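Local coordinates for protein aminotransferase, class III (Thermomicrobium roseum, PDB 6IO1) that probably acts as a thermostable, (S)-enantioselective omega-transaminase that uses pyridoxal 5'-phosphate to move amino groups between substrates, at residues B[344-349]-B[427-432]; B[101-106]-B[337-342]. All blocks are in the same frame, centred on the assembly; numbering follows the deposited sequence.

Contact 1: B[344-349]-B[427-432]; sequences ERLWEN and PLTISR
N349 reaches from the first turn of helix 346-361 to the loop 427-432, and its side-chain nitrogen makes both polar links between the two segments. ND2 of N349 donates to the carbonyl O of L428 over 2.6 Å, almost straight at 175°, and to the carbonyl O of I430 over 3.0 Å. Both acceptors lie close to the amide plane, so the two N-H bonds of the group are used and its rotation is fixed. The donor is tilted from the carbonyl plane of L428 and stands above that of I430. With CG anti to the backbone N (chi1 -167°), the amide is carried off the helix toward the loop. L428 O lies within a type I beta turn from P427 to I430, closed by the bond from I430 N to P427 O (3.0 Å), and I430 O leaves from its last residue, so one amide bridges two carbonyls of the turn region.

The apolar contact lies beside this clamp. L346 and L428 cross at about a right angle, CB of L346 touching CD1 of L428 at 3.8 Å. The CD2 methyl of L346 meets CG2 of T429 at 3.7 Å, these two side chains lying alongside and pointing the same way. L341 of helix 328-344 packs against both leucines. OE1 of E344 lies 4.4 Å from CG2 of T429, a marginal contact; its carboxylate is instead salt-bridged to R69 through OE2.

R345, with positive phi, is the C-prime residue of a Schellman motif that ends helix 328-344. The contact thus joins this helix end and the start of helix 346-361 to a type I turn leading into helix 432-450, where S431 is the N-cap and its backbone N bonds E434, as in a capping box.

Contact 2: B[101-106]-B[337-342]; sequences AARLAE and NLDILL
R103 and D339 form the salt bridge that spans these two helices. NH1 and NH2 of R103 approach end-on and share one carboxylate oxygen, OD1 of D339, each at 2.6 Å. Each N-H is bent to 135°, as expected when two donors converge on a single atom. OD1 lies near the guanidinium plane, but the carboxylate is turned 45° from it. R103 spans the gap because CG is anti to the backbone N and the chain stays extended as far as NE. A weak bond from NH1 of R103 to the backbone O of L335 adds a second partner on helix 328-344.

Around the charged pair the packing is apolar. CB of L338 sits over the centre of one guanidinium face, 3.9 Å from NH1 of R103, while CD1 of L342 approaches NH2 of R103 obliquely at 3.6 Å. Farther out, CD2 of L104 meets CD1 of L338 at 4.2 Å. H18 of the second subunit packs on A101, A102 and A105. The axes of 101-106 and 337-342 are 28° apart and 12.7 Å at closest: near-parallel helices bridged by long side chains, in the fold type I of PLP-dependent enzymes to which class-III aminotransferases belong.

Overall arrangement
From the N terminus, the chain first passes through helix 95-107, which supplies 101-106, then through the seven-stranded mixed sheet that includes strand 112-118, before helix 328-344 returns to close contact 2 across 230 intervening residues. Contact 1 opens directly afterward, at the end of that helix, and closes after 77 intervening residues at 427-432, which follows strand 421-424 of the other seven-stranded sheet. The two closures are therefore in series, neither nested nor crossed. Their centres are about 17 Å apart, yet they touch, W347 of contact 1 packing on L342 of contact 2. Helix 328-344 thus connects helix 95-107 to the C-terminal region ending in helix 432-450.

Contact 1: B[344-349]-B[427-432]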
loop_
_atom_site.group_PDB
_atom_site.type_symbol
_atom_site.label_atom_id
_atom_site.label_comp_id
_atom_site.label_asym_id
_atom_site.label_seq_id
_atom_site.Cartn_x
_atom_site.Cartn_y
_atom_site.Cartn_z
ATOM N N GLU B 344 -8.802 -4.278 -27.592
ATOM C CA GLU B 344 -9.993 -5.109 -27.575
ATOM C C GLU B 344 -11.240 -4.334 -27.182
ATOM O O GLU B 344 -12.342 -4.887 -27.256
ATOM C CB GLU B 344 -9.785 -6.299 -26.630
ATOM C CG GLU B 344 -8.618 -7.187 -27.042
ATOM C CD GLU B 344 -8.470 -8.420 -26.172
ATOM O OE1 GLU B 344 -9.316 -8.626 -25.276
ATOM O OE2 GLU B 344 -7.505 -9.183 -26.385
ATOM N N ARG B 345 -11.090 -3.068 -26.793
ATOM C CA ARG B 345 -12.211 -2.191 -26.462
ATOM C C ARG B 345 -13.159 -2.865 -25.470
ATOM O O ARG B 345 -14.375 -2.939 -25.669
ATOM C CB ARG B 345 -12.930 -1.759 -27.741
ATOM C CG ARG B 345 -12.047 -0.924 -28.672
ATOM C CD ARG B 345 -12.828 -0.405 -29.855
ATOM N NE ARG B 345 -13.545 0.802 -29.468
ATOM C CZ ARG B 345 -12.977 1.982 -29.220
ATOM N NH1 ARG B 345 -13.738 2.998 -28.859
ATOM N NH2 ARG B 345 -11.668 2.153 -29.351
ATOM N N LEU B 346 -12.569 -3.333 -24.365
ATOM C CA LEU B 346 -13.259 -4.164 -23.338
ATOM C C LEU B 346 -14.452 -3.429 -22.719
ATOM O O LEU B 346 -15.352 -4.116 -22.200
ATOM C CB LEU B 346 -12.251 -4.615 -22.276
ATOM C CG LEU B 346 -11.209 -5.622 -22.759
ATOM C CD1 LEU B 346 -10.377 -6.144 -21.597
ATOM C CD2 LEU B 346 -11.874 -6.775 -23.496
ATOM N N TRP B 347 -14.443 -2.097 -22.735
ATOM C CA TRP B 347 -15.588 -1.344 -22.159
ATOM C C TRP B 347 -16.868 -1.725 -22.912
ATOM O O TRP B 347 -17.944 -1.712 -22.283
ATOM C CB TRP B 347 -15.334 0.169 -22.166
ATOM C CG TRP B 347 -14.949 0.716 -23.505
ATOM C CD1 TRP B 347 -15.790 1.138 -24.495
ATOM C CD2 TRP B 347 -13.615 0.908 -24.006
ATOM N NE1 TRP B 347 -15.072 1.575 -25.574
ATOM C CE2 TRP B 347 -13.735 1.447 -25.304
ATOM C CE3 TRP B 347 -12.336 0.678 -23.487
ATOM C CZ2 TRP B 347 -12.624 1.757 -26.086
ATOM C CZ3 TRP B 347 -11.239 0.985 -24.260
ATOM C CH2 TRP B 347 -11.383 1.517 -25.541
ATOM N N GLU B 348 -16.762 -1.988 -24.220
ATOM C CA GLU B 348 -17.931 -2.338 -25.021
ATOM C C GLU B 348 -18.509 -3.679 -24.584
ATOM O O GLU B 348 -19.725 -3.815 -24.387
ATOM C CB GLU B 348 -17.557 -2.373 -26.502
ATOM C CG GLU B 348 -17.147 -1.029 -27.079
ATOM C CD GLU B 348 -16.807 -1.114 -28.553
ATOM O OE1 GLU B 348 -16.836 -2.233 -29.107
ATOM O OE2 GLU B 348 -16.511 -0.063 -29.158
ATOM N N ASN B 349 -17.648 -4.691 -24.442
ATOM C CA ASN B 349 -18.118 -5.978 -23.944
ATOM C C ASN B 349 -18.608 -5.866 -22.512
ATOM O O ASN B 349 -19.536 -6.575 -22.123
ATOM C CB ASN B 349 -17.024 -7.039 -24.042
ATOM C CG ASN B 349 -17.561 -8.443 -23.822
ATOM O OD1 ASN B 349 -18.361 -8.944 -24.611
ATOM N ND2 ASN B 349 -17.134 -9.077 -22.735
ATOM N N PRO B 427 -14.750 -10.731 -15.203
ATOM C CA PRO B 427 -13.746 -10.142 -16.096
ATOM C C PRO B 427 -14.432 -9.522 -17.322
ATOM O O PRO B 427 -15.375 -10.102 -17.830
ATOM C CB PRO B 427 -12.888 -11.340 -16.528
ATOM C CG PRO B 427 -13.092 -12.356 -15.427
ATOM C CD PRO B 427 -14.531 -12.165 -14.996
ATOM N N LEU B 428 -13.924 -8.370 -17.771
ATOM C CA LEU B 428 -14.536 -7.631 -18.871
ATOM C C LEU B 428 -14.654 -8.450 -20.150
ATOM O O LEU B 428 -15.367 -8.028 -21.067
ATOM C CB LEU B 428 -13.742 -6.353 -19.156
ATOM C CG LEU B 428 -13.414 -5.405 -17.998
ATOM C CD1 LEU B 428 -12.912 -4.071 -18.534
ATOM C CD2 LEU B 428 -14.609 -5.195 -17.082
ATOM N N THR B 429 -13.985 -9.596 -20.236
ATOM C CA THR B 429 -13.999 -10.428 -21.432
ATOM C C THR B 429 -15.099 -11.482 -21.422
ATOM O O THR B 429 -15.150 -12.306 -22.342
ATOM C CB THR B 429 -12.644 -11.118 -21.607
ATOM O OG1 THR B 429 -12.362 -11.921 -20.455
ATOM C CG2 THR B 429 -11.541 -10.085 -21.774
ATOM N N ILE B 430 -15.964 -11.487 -20.402
ATOM C CA ILE B 430 -16.930 -12.569 -20.240
ATOM C C ILE B 430 -17.858 -12.634 -21.444
ATOM O O ILE B 430 -18.391 -11.618 -21.907
ATOM C CB ILE B 430 -17.702 -12.407 -18.921
ATOM C CG1 ILE B 430 -18.548 -13.652 -18.636
ATOM C CG2 ILE B 430 -18.563 -11.148 -18.929
ATOM C CD1 ILE B 430 -19.022 -13.745 -17.199
ATOM N N SER B 431 -18.006 -13.832 -21.990
ATOM C CA SER B 431 -18.889 -14.077 -23.117
ATOM C C SER B 431 -20.317 -14.371 -22.669
ATOM O O SER B 431 -20.618 -14.483 -21.473
ATOM C CB SER B 431 -18.373 -15.251 -23.950
ATOM O OG SER B 431 -18.625 -16.489 -23.301
ATOM N N ARG B 432 -21.163 -14.630 -23.671
ATOM C CA ARG B 432 -22.586 -15.017 -23.470
ATOM C C ARG B 432 -22.691 -16.389 -22.783
ATOM O O ARG B 432 -23.518 -16.502 -21.857
ATOM C CB ARG B 432 -23.317 -15.031 -24.817
ATOM C CG ARG B 432 -24.819 -15.255 -24.704
ATOM C CD ARG B 432 -25.516 -15.189 -26.050
ATOM N NE ARG B 432 -26.959 -15.346 -25.937
ATOM C CZ ARG B 432 -27.814 -14.342 -25.775
ATOM N NH1 ARG B 432 -27.370 -13.099 -25.705
ATOM N NH2 ARG B 432 -29.109 -14.585 -25.683
#

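Contact 2: B[101-106]-B[337-342]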
loop_
_atom_site.group_PDB
_atom_site.type_symbol
_atom_site.label_atom_id
_atom_site.label_comp_id
_atom_site.label_asym_id
_atom_site.label_seq_id
_atom_site.Cartn_x
_atom_site.Cartn_y
_atom_site.Cartn_z
ATOM N N ALA B 101 2.590 7.603 -17.062
ATOM C CA ALA B 101 2.041 8.891 -16.646
ATOM C C ALA B 101 1.530 9.686 -17.843
ATOM O O ALA B 101 0.420 10.233 -17.809
ATOM C CB ALA B 101 3.095 9.690 -15.880
ATOM N N ALA B 102 2.318 9.741 -18.923
ATOM C CA ALA B 102 1.874 10.465 -20.114
ATOM C C ALA B 102 0.628 9.824 -20.724
ATOM O O ALA B 102 -0.321 10.522 -21.118
ATOM C CB ALA B 102 3.005 10.529 -21.140
ATOM N N ARG B 103 0.613 8.492 -20.806
ATOM C CA ARG B 103 -0.529 7.798 -21.387
ATOM C C ARG B 103 -1.792 8.032 -20.568
ATOM O O ARG B 103 -2.875 8.228 -21.129
ATOM C CB ARG B 103 -0.227 6.306 -21.494
ATOM C CG ARG B 103 -1.184 5.540 -22.377
ATOM C CD ARG B 103 -0.607 4.185 -22.720
ATOM N NE ARG B 103 -1.393 3.495 -23.734
ATOM C CZ ARG B 103 -1.191 2.232 -24.092
ATOM N NH1 ARG B 103 -0.243 1.518 -23.500
ATOM N NH2 ARG B 103 -1.949 1.676 -25.027
ATOM N N LEU B 104 -1.674 8.001 -19.238
ATOM C CA LEU B 104 -2.821 8.291 -18.386
ATOM C C LEU B 104 -3.272 9.736 -18.530
ATOM O O LEU B 104 -4.472 10.019 -18.445
ATOM C CB LEU B 104 -2.483 7.980 -16.928
ATOM C CG LEU B 104 -2.307 6.501 -16.582
ATOM C CD1 LEU B 104 -2.029 6.333 -15.098
ATOM C CD2 LEU B 104 -3.528 5.698 -17.000
ATOM N N ALA B 105 -2.331 10.662 -18.736
ATOM C CA ALA B 105 -2.715 12.041 -19.018
ATOM C C ALA B 105 -3.566 12.115 -20.278
ATOM O O ALA B 105 -4.525 12.892 -20.347
ATOM C CB ALA B 105 -1.474 12.920 -19.154
ATOM N N GLU B 106 -3.227 11.311 -21.286
ATOM C CA GLU B 106 -4.060 11.266 -22.487
ATOM C C GLU B 106 -5.421 10.635 -22.196
ATOM O O GLU B 106 -6.463 11.168 -22.601
ATOM C CB GLU B 106 -3.352 10.506 -23.609
ATOM C CG GLU B 106 -4.241 10.278 -24.828
ATOM C CD GLU B 106 -3.473 9.781 -26.036
ATOM O OE1 GLU B 106 -4.038 8.986 -26.817
ATOM O OE2 GLU B 106 -2.305 10.187 -26.208
ATOM N N ASN B 337 -1.218 -4.021 -20.330
ATOM C CA ASN B 337 -2.628 -4.225 -20.023
ATOM C C ASN B 337 -3.494 -3.177 -20.706
ATOM O O ASN B 337 -4.580 -3.488 -21.202
ATOM C CB ASN B 337 -2.833 -4.197 -18.508
ATOM C CG ASN B 337 -4.275 -4.422 -18.110
ATOM O OD1 ASN B 337 -4.823 -5.503 -18.308
ATOM N ND2 ASN B 337 -4.895 -3.398 -17.538
ATOM N N LEU B 338 -3.038 -1.923 -20.716
ATOM C CA LEU B 338 -3.764 -0.868 -21.414
ATOM C C LEU B 338 -3.776 -1.116 -22.915
ATOM O O LEU B 338 -4.780 -0.849 -23.584
ATOM C CB LEU B 338 -3.147 0.492 -21.096
ATOM C CG LEU B 338 -3.448 1.037 -19.700
ATOM C CD1 LEU B 338 -2.840 2.418 -19.515
ATOM C CD2 LEU B 338 -4.947 1.068 -19.458
ATOM N N ASP B 339 -2.668 -1.628 -23.462
ATOM C CA ASP B 339 -2.651 -1.994 -24.875
ATOM C C ASP B 339 -3.770 -2.977 -25.182
ATOM O O ASP B 339 -4.552 -2.783 -26.122
ATOM C CB ASP B 339 -1.302 -2.613 -25.251
ATOM C CG ASP B 339 -0.166 -1.617 -25.220
ATOM O OD1 ASP B 339 -0.438 -0.400 -25.186
ATOM O OD2 ASP B 339 1.003 -2.054 -25.233
ATOM N N ILE B 340 -3.880 -4.025 -24.365
ATOM C CA ILE B 340 -4.898 -5.045 -24.602
ATOM C C ILE B 340 -6.300 -4.478 -24.381
ATOM O O ILE B 340 -7.218 -4.736 -25.169
ATOM C CB ILE B 340 -4.634 -6.278 -23.722
ATOM C CG1 ILE B 340 -3.311 -6.930 -24.124
ATOM C CG2 ILE B 340 -5.777 -7.275 -23.839
ATOM C CD1 ILE B 340 -2.937 -8.128 -23.286
ATOM N N LEU B 341 -6.486 -3.705 -23.309
ATOM C CA LEU B 341 -7.803 -3.168 -22.980
ATOM C C LEU B 341 -8.315 -2.238 -24.076
ATOM O O LEU B 341 -9.479 -2.324 -24.486
ATOM C CB LEU B 341 -7.739 -2.438 -21.636
ATOM C CG LEU B 341 -9.043 -2.107 -20.905
ATOM C CD1 LEU B 341 -9.698 -3.368 -20.369
ATOM C CD2 LEU B 341 -8.781 -1.121 -19.776
ATOM N N LEU B 342 -7.459 -1.334 -24.557
ATOM C CA LEU B 342 -7.861 -0.414 -25.616
ATOM C C LEU B 342 -8.056 -1.140 -26.941
ATOM O O LEU B 342 -9.037 -0.895 -27.653
ATOM C CB LEU B 342 -6.827 0.704 -25.759
ATOM C CG LEU B 342 -6.610 1.595 -24.534
ATOM C CD1 LEU B 342 -5.450 2.551 -24.766
ATOM C CD2 LEU B 342 -7.877 2.358 -24.182
#